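Local coordinates for protein putative phosphomethylpyrimidine kinase (Bacteroides thetaiotaomicron, PDB 3MBH) that probably phosphorylates pyridoxal at the expense of ATP, as a ribokinase-clan vitamin B6 kinase, and binds pyridoxal, at residues Val22-Phe36 with Asp225-Gln237. Residues are numbered along the deposited sequence; the frame is centred on the assembly and turned at random. Where two conformers were deposited one is given.
Sequences VSLTVVIPILSSMGF and DTFTSVITGSLMQ. With PXL (3-hydroxy-5-(hydroxymethyl)-2-methylisonicotinaldehyde), chain G.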
loop_
_atom_site.group_PDB
_atom_site.type_symbol
_atom_site.label_atom_id
_atom_site.label_comp_id
_atom_site.label_asym_id
_atom_site.label_seq_id
_atom_site.Cartn_x
_atom_site.Cartn_y
_atom_site.Cartn_z
ATOM N N VAL A 22 3.309 -15.223 -22.710
ATOM C CA VAL A 22 4.099 -14.575 -23.727
ATOM C C VAL A 22 3.266 -13.436 -24.293
ATOM O O VAL A 22 2.063 -13.346 -24.057
ATOM C CB VAL A 22 4.480 -15.523 -24.885
ATOM C CG1 VAL A 22 5.462 -16.631 -24.386
ATOM C CG2 VAL A 22 3.212 -16.122 -25.594
ATOM N N SER A 23 3.926 -12.564 -25.011
ATOM C CA SER A 23 3.271 -11.663 -25.961
ATOM C C SER A 23 2.102 -10.855 -25.320
ATOM O O SER A 23 2.262 -10.301 -24.219
ATOM C CB SER A 23 2.891 -12.418 -27.229
ATOM O OG SER A 23 2.016 -13.517 -26.979
ATOM N N LEU A 24 0.955 -10.727 -25.978
ATOM C CA LEU A 24 -0.090 -9.827 -25.449
ATOM C C LEU A 24 -0.583 -10.162 -24.010
ATOM O O LEU A 24 -0.940 -9.250 -23.233
ATOM C CB LEU A 24 -1.317 -9.731 -26.402
ATOM C CG LEU A 24 -1.015 -8.975 -27.703
ATOM C CD1 LEU A 24 -2.257 -9.144 -28.666
ATOM C CD2 LEU A 24 -0.652 -7.523 -27.468
ATOM N N THR A 25 -0.603 -11.436 -23.647
ATOM C CA THR A 25 -1.104 -11.825 -22.345
ATOM C C THR A 25 -0.085 -11.479 -21.256
ATOM O O THR A 25 -0.397 -11.624 -20.079
ATOM C CB THR A 25 -1.498 -13.300 -22.264
ATOM O OG1 THR A 25 -0.392 -14.130 -22.650
ATOM C CG2 THR A 25 -2.675 -13.589 -23.149
ATOM N N VAL A 26 1.093 -10.973 -21.645
ATOM C CA VAL A 26 2.070 -10.429 -20.691
ATOM C C VAL A 26 2.073 -8.896 -20.791
ATOM O O VAL A 26 2.072 -8.197 -19.777
ATOM C CB VAL A 26 3.443 -11.095 -21.024
ATOM C CG1 VAL A 26 4.603 -10.315 -20.532
ATOM C CG2 VAL A 26 3.452 -12.570 -20.458
ATOM N N VAL A 27 2.108 -8.373 -22.016
ATOM C CA VAL A 27 2.211 -6.945 -22.282
ATOM C C VAL A 27 1.015 -6.185 -21.746
ATOM O O VAL A 27 1.169 -5.127 -21.162
ATOM C CB VAL A 27 2.338 -6.682 -23.819
ATOM C CG1 VAL A 27 2.327 -5.185 -24.119
ATOM C CG2 VAL A 27 3.615 -7.345 -24.379
ATOM N N ILE A 28 -0.189 -6.725 -21.922
ATOM C CA ILE A 28 -1.402 -6.026 -21.472
ATOM C C ILE A 28 -1.447 -5.868 -19.918
ATOM O O ILE A 28 -1.509 -4.746 -19.415
ATOM C CB ILE A 28 -2.706 -6.658 -22.033
ATOM C CG1 ILE A 28 -2.786 -6.401 -23.532
ATOM C CG2 ILE A 28 -3.907 -6.081 -21.324
ATOM C CD1 ILE A 28 -3.850 -7.347 -24.278
ATOM N N PRO A 29 -1.331 -6.955 -19.163
ATOM C CA PRO A 29 -1.376 -6.794 -17.690
ATOM C C PRO A 29 -0.257 -5.936 -17.097
ATOM O O PRO A 29 -0.497 -5.131 -16.173
ATOM C CB PRO A 29 -1.275 -8.233 -17.155
ATOM C CG PRO A 29 -1.110 -9.096 -18.276
ATOM C CD PRO A 29 -1.220 -8.362 -19.562
ATOM N N ILE A 30 0.964 -6.094 -17.607
ATOM C CA ILE A 30 2.093 -5.332 -17.062
ATOM C C ILE A 30 1.914 -3.824 -17.349
ATOM O O ILE A 30 1.918 -3.002 -16.431
ATOM C CB ILE A 30 3.398 -5.815 -17.622
ATOM C CG1 ILE A 30 3.679 -7.225 -17.055
ATOM C CG2 ILE A 30 4.548 -4.753 -17.305
ATOM C CD1 ILE A 30 5.013 -7.878 -17.568
ATOM N N LEU A 31 1.730 -3.463 -18.608
ATOM C CA LEU A 31 1.657 -2.055 -18.955
ATOM C C LEU A 31 0.379 -1.421 -18.375
ATOM O O LEU A 31 0.446 -0.303 -17.935
ATOM C CB LEU A 31 1.811 -1.803 -20.475
ATOM C CG LEU A 31 3.225 -2.074 -21.042
ATOM C CD1 LEU A 31 3.241 -2.135 -22.552
ATOM C CD2 LEU A 31 4.243 -1.016 -20.532
ATOM N N SER A 32 -0.773 -2.121 -18.364
ATOM C CA SER A 32 -1.965 -1.576 -17.719
ATOM C C SER A 32 -1.680 -1.287 -16.234
ATOM O O SER A 32 -2.060 -0.239 -15.726
ATOM C CB SER A 32 -3.142 -2.542 -17.732
ATOM O OG SER A 32 -3.422 -3.010 -19.026
ATOM N N SER A 33 -1.044 -2.236 -15.549
ATOM C CA SER A 33 -0.675 -2.072 -14.136
ATOM C C SER A 33 0.216 -0.849 -13.968
ATOM O O SER A 33 0.068 -0.094 -13.012
ATOM C CB SER A 33 0.018 -3.332 -13.604
ATOM O OG SER A 33 -0.873 -4.441 -13.669
HETATM N N MSE A 34 1.073 -0.601 -14.949
HETATM C CA MSE A 34 1.991 0.509 -14.876
HETATM C C MSE A 34 1.328 1.815 -15.297
HETATM O O MSE A 34 1.978 2.856 -15.258
HETATM C CB MSE A 34 3.229 0.246 -15.692
HETATM C CG MSE A 34 4.053 -0.953 -15.096
HETATM SE SE MSE A 34 5.676 -1.320 -16.071
HETATM C CE MSE A 34 6.768 0.013 -15.207
ATOM N N GLY A 35 0.052 1.773 -15.668
ATOM C CA GLY A 35 -0.694 2.996 -15.895
ATOM C C GLY A 35 -0.952 3.368 -17.329
ATOM O O GLY A 35 -1.424 4.463 -17.588
ATOM N N PHE A 36 -0.695 2.446 -18.261
ATOM C CA PHE A 36 -0.789 2.734 -19.689
ATOM C C PHE A 36 -1.899 1.923 -20.281
ATOM O O PHE A 36 -2.122 0.802 -19.832
ATOM C CB PHE A 36 0.530 2.417 -20.382
ATOM C CG PHE A 36 1.665 3.176 -19.796
ATOM C CD1 PHE A 36 1.793 4.532 -20.054
ATOM C CD2 PHE A 36 2.543 2.575 -18.907
ATOM C CE1 PHE A 36 2.795 5.267 -19.455
ATOM C CE2 PHE A 36 3.524 3.287 -18.314
ATOM C CZ PHE A 36 3.669 4.634 -18.588
ATOM N N ASP A 225 9.371 -10.892 -23.118
ATOM C CA ASP A 225 8.207 -10.073 -23.171
ATOM C C ASP A 225 7.960 -9.382 -21.831
ATOM O O ASP A 225 7.603 -8.199 -21.795
ATOM C CB ASP A 225 6.976 -10.868 -23.623
ATOM C CG ASP A 225 7.159 -11.517 -24.992
ATOM O OD1 ASP A 225 7.677 -10.865 -25.950
ATOM O OD2 ASP A 225 6.797 -12.715 -25.082
ATOM N N THR A 226 8.189 -10.078 -20.731
ATOM C CA THR A 226 8.046 -9.450 -19.408
ATOM C C THR A 226 9.117 -8.383 -19.238
ATOM O O THR A 226 8.824 -7.254 -18.837
ATOM C CB THR A 226 8.185 -10.473 -18.276
ATOM O OG1 THR A 226 7.096 -11.366 -18.341
ATOM C CG2 THR A 226 8.208 -9.792 -16.900
ATOM N N PHE A 227 10.350 -8.730 -19.573
ATOM C CA PHE A 227 11.456 -7.787 -19.514
ATOM C C PHE A 227 11.207 -6.479 -20.304
ATOM O O PHE A 227 11.374 -5.380 -19.793
ATOM C CB PHE A 227 12.755 -8.443 -20.019
ATOM C CG PHE A 227 13.941 -7.515 -20.000
ATOM C CD1 PHE A 227 14.698 -7.372 -18.867
ATOM C CD2 PHE A 227 14.279 -6.763 -21.126
ATOM C CE1 PHE A 227 15.777 -6.475 -18.842
ATOM C CE2 PHE A 227 15.364 -5.860 -21.112
ATOM C CZ PHE A 227 16.109 -5.733 -19.982
ATOM N N THR A 228 10.811 -6.636 -21.557
ATOM C CA THR A 228 10.634 -5.503 -22.462
ATOM C C THR A 228 9.422 -4.683 -22.077
ATOM O O THR A 228 9.484 -3.446 -22.157
ATOM C CB THR A 228 10.676 -5.940 -23.979
ATOM O OG1 THR A 228 11.897 -6.671 -24.189
ATOM C CG2 THR A 228 10.575 -4.695 -24.940
ATOM N N SER A 229 8.369 -5.344 -21.567
ATOM C CA SER A 229 7.168 -4.645 -21.086
ATOM C C SER A 229 7.530 -3.735 -19.874
ATOM O O SER A 229 7.136 -2.544 -19.831
ATOM C CB SER A 229 6.078 -5.643 -20.655
ATOM O OG SER A 229 5.470 -6.282 -21.759
ATOM N N VAL A 230 8.342 -4.257 -18.945
ATOM C CA VAL A 230 8.753 -3.431 -17.797
ATOM C C VAL A 230 9.686 -2.309 -18.237
ATOM O O VAL A 230 9.537 -1.164 -17.803
ATOM C CB VAL A 230 9.314 -4.244 -16.630
ATOM C CG1 VAL A 230 9.745 -3.253 -15.518
ATOM C CG2 VAL A 230 8.249 -5.274 -16.118
ATOM N N ILE A 231 10.604 -2.610 -19.152
ATOM C CA ILE A 231 11.479 -1.561 -19.696
ATOM C C ILE A 231 10.655 -0.411 -20.333
ATOM O O ILE A 231 10.897 0.767 -20.055
ATOM C CB ILE A 231 12.538 -2.099 -20.690
ATOM C CG1 ILE A 231 13.516 -3.014 -19.947
ATOM C CG2 ILE A 231 13.292 -0.918 -21.416
ATOM C CD1 ILE A 231 14.595 -2.351 -19.058
ATOM N N THR A 232 9.666 -0.758 -21.138
ATOM C CA THR A 232 8.847 0.232 -21.814
ATOM C C THR A 232 8.082 1.074 -20.840
ATOM O O THR A 232 8.095 2.312 -20.942
ATOM C CB THR A 232 7.852 -0.482 -22.729
ATOM O OG1 THR A 232 8.616 -1.217 -23.673
ATOM C CG2 THR A 232 6.946 0.496 -23.469
ATOM N N GLY A 233 7.394 0.420 -19.894
ATOM C CA GLY A 233 6.657 1.145 -18.908
ATOM C C GLY A 233 7.564 2.056 -18.060
ATOM O O GLY A 233 7.197 3.178 -17.753
ATOM N N SER A 234 8.722 1.542 -17.653
ATOM C CA SER A 234 9.628 2.309 -16.789
ATOM C C SER A 234 10.158 3.545 -17.524
ATOM O O SER A 234 10.200 4.655 -16.948
ATOM C CB SER A 234 10.734 1.368 -16.262
ATOM O OG SER A 234 11.894 2.029 -15.815
ATOM N N LEU A 235 10.583 3.370 -18.777
ATOM C CA LEU A 235 11.072 4.516 -19.589
ATOM C C LEU A 235 9.920 5.523 -19.794
ATOM O O LEU A 235 10.115 6.711 -19.640
ATOM C CB LEU A 235 11.663 4.053 -20.920
ATOM C CG LEU A 235 12.968 3.203 -20.859
ATOM C CD1 LEU A 235 13.368 2.694 -22.227
ATOM C CD2 LEU A 235 14.145 4.025 -20.190
HETATM N N MSE A 236 8.717 5.030 -20.092
HETATM C CA MSE A 236 7.568 5.933 -20.235
HETATM C C MSE A 236 7.184 6.636 -18.950
HETATM O O MSE A 236 6.643 7.724 -19.002
HETATM C CB MSE A 236 6.372 5.200 -20.795
HETATM C CG MSE A 236 6.598 4.763 -22.222
HETATM SE SE MSE A 236 5.071 3.798 -22.888
HETATM C CE MSE A 236 3.963 5.317 -23.311
ATOM N N GLN A 237 7.501 6.049 -17.794
ATOM C CA GLN A 237 7.312 6.760 -16.531
ATOM C C GLN A 237 8.453 7.807 -16.242
ATOM O O GLN A 237 8.442 8.477 -15.226
ATOM C CB GLN A 237 7.164 5.791 -15.354
ATOM C CG GLN A 237 5.890 5.007 -15.374
ATOM C CD GLN A 237 5.838 3.990 -14.277
ATOM O OE1 GLN A 237 6.837 3.785 -13.592
ATOM N NE2 GLN A 237 4.673 3.343 -14.090
HETATM O OP4 PXL G . 8.292 -13.323 -27.174
HETATM C C5A PXL G . 8.345 -14.733 -27.019
HETATM C C5 PXL G . 7.186 -15.360 -27.802
HETATM C C6 PXL G . 6.066 -14.687 -28.247
HETATM N N1 PXL G . 5.110 -15.294 -28.950
HETATM C C2 PXL G . 5.066 -16.603 -29.273
HETATM C C3 PXL G . 6.198 -17.432 -28.836
HETATM C C4 PXL G . 7.294 -16.758 -28.100
HETATM C C4A PXL G . 8.458 -17.447 -27.549
HETATM O O4A PXL G . 8.323 -18.630 -27.528
HETATM O O3 PXL G . 6.332 -18.738 -29.118
HETATM C C2A PXL G . 3.839 -17.082 -30.032
#
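With CG beside its backbone N (chi1 -58°), the Asp225 carboxylate reaches Ser23, whose backbone N-H meets OD2 from above the carboxylate plane (N to OD2 2.9 Å). Asp225 OD2 also accepts from pyridoxal OP4 (2.6 Å), while Val22 lays its methyls against the pyridine ring; Asp15 holds the Ser23 hydroxyl. Asp225 thus ties the start of helix 24-33 to the bound pyridoxal. It closes a Gly-Thr-Gly-Asp sequence at the start of helix 223-236, consistent with the aspartate that acts as base in ribokinase-like kinases. The two helices run side by side in the same sense, crossing at -29° with axes 9.0 Å apart. Between them Ile30 sets CG2 on Ser229 CB and Val230 CG2, and Leu31 CD2 leans on Gly233 N (3.5 Å). Gly233 CA meets SE of Met34, like Met236 a selenomethionine; bent at chi3 (83°), Met34 lays CE against Ser234 N. Beyond the Schellman turn at Gly35, Met236 SE, in the conformer given, lies over the Phe36 face, a Met-aromatic contact. Gln237 NE2 donates to a lone pair of Met34 O (3.0 Å), and its OE1 accepts from Arg247 NH1; an alanine here would probably leave both without this partner and uncover the Phe36 edge.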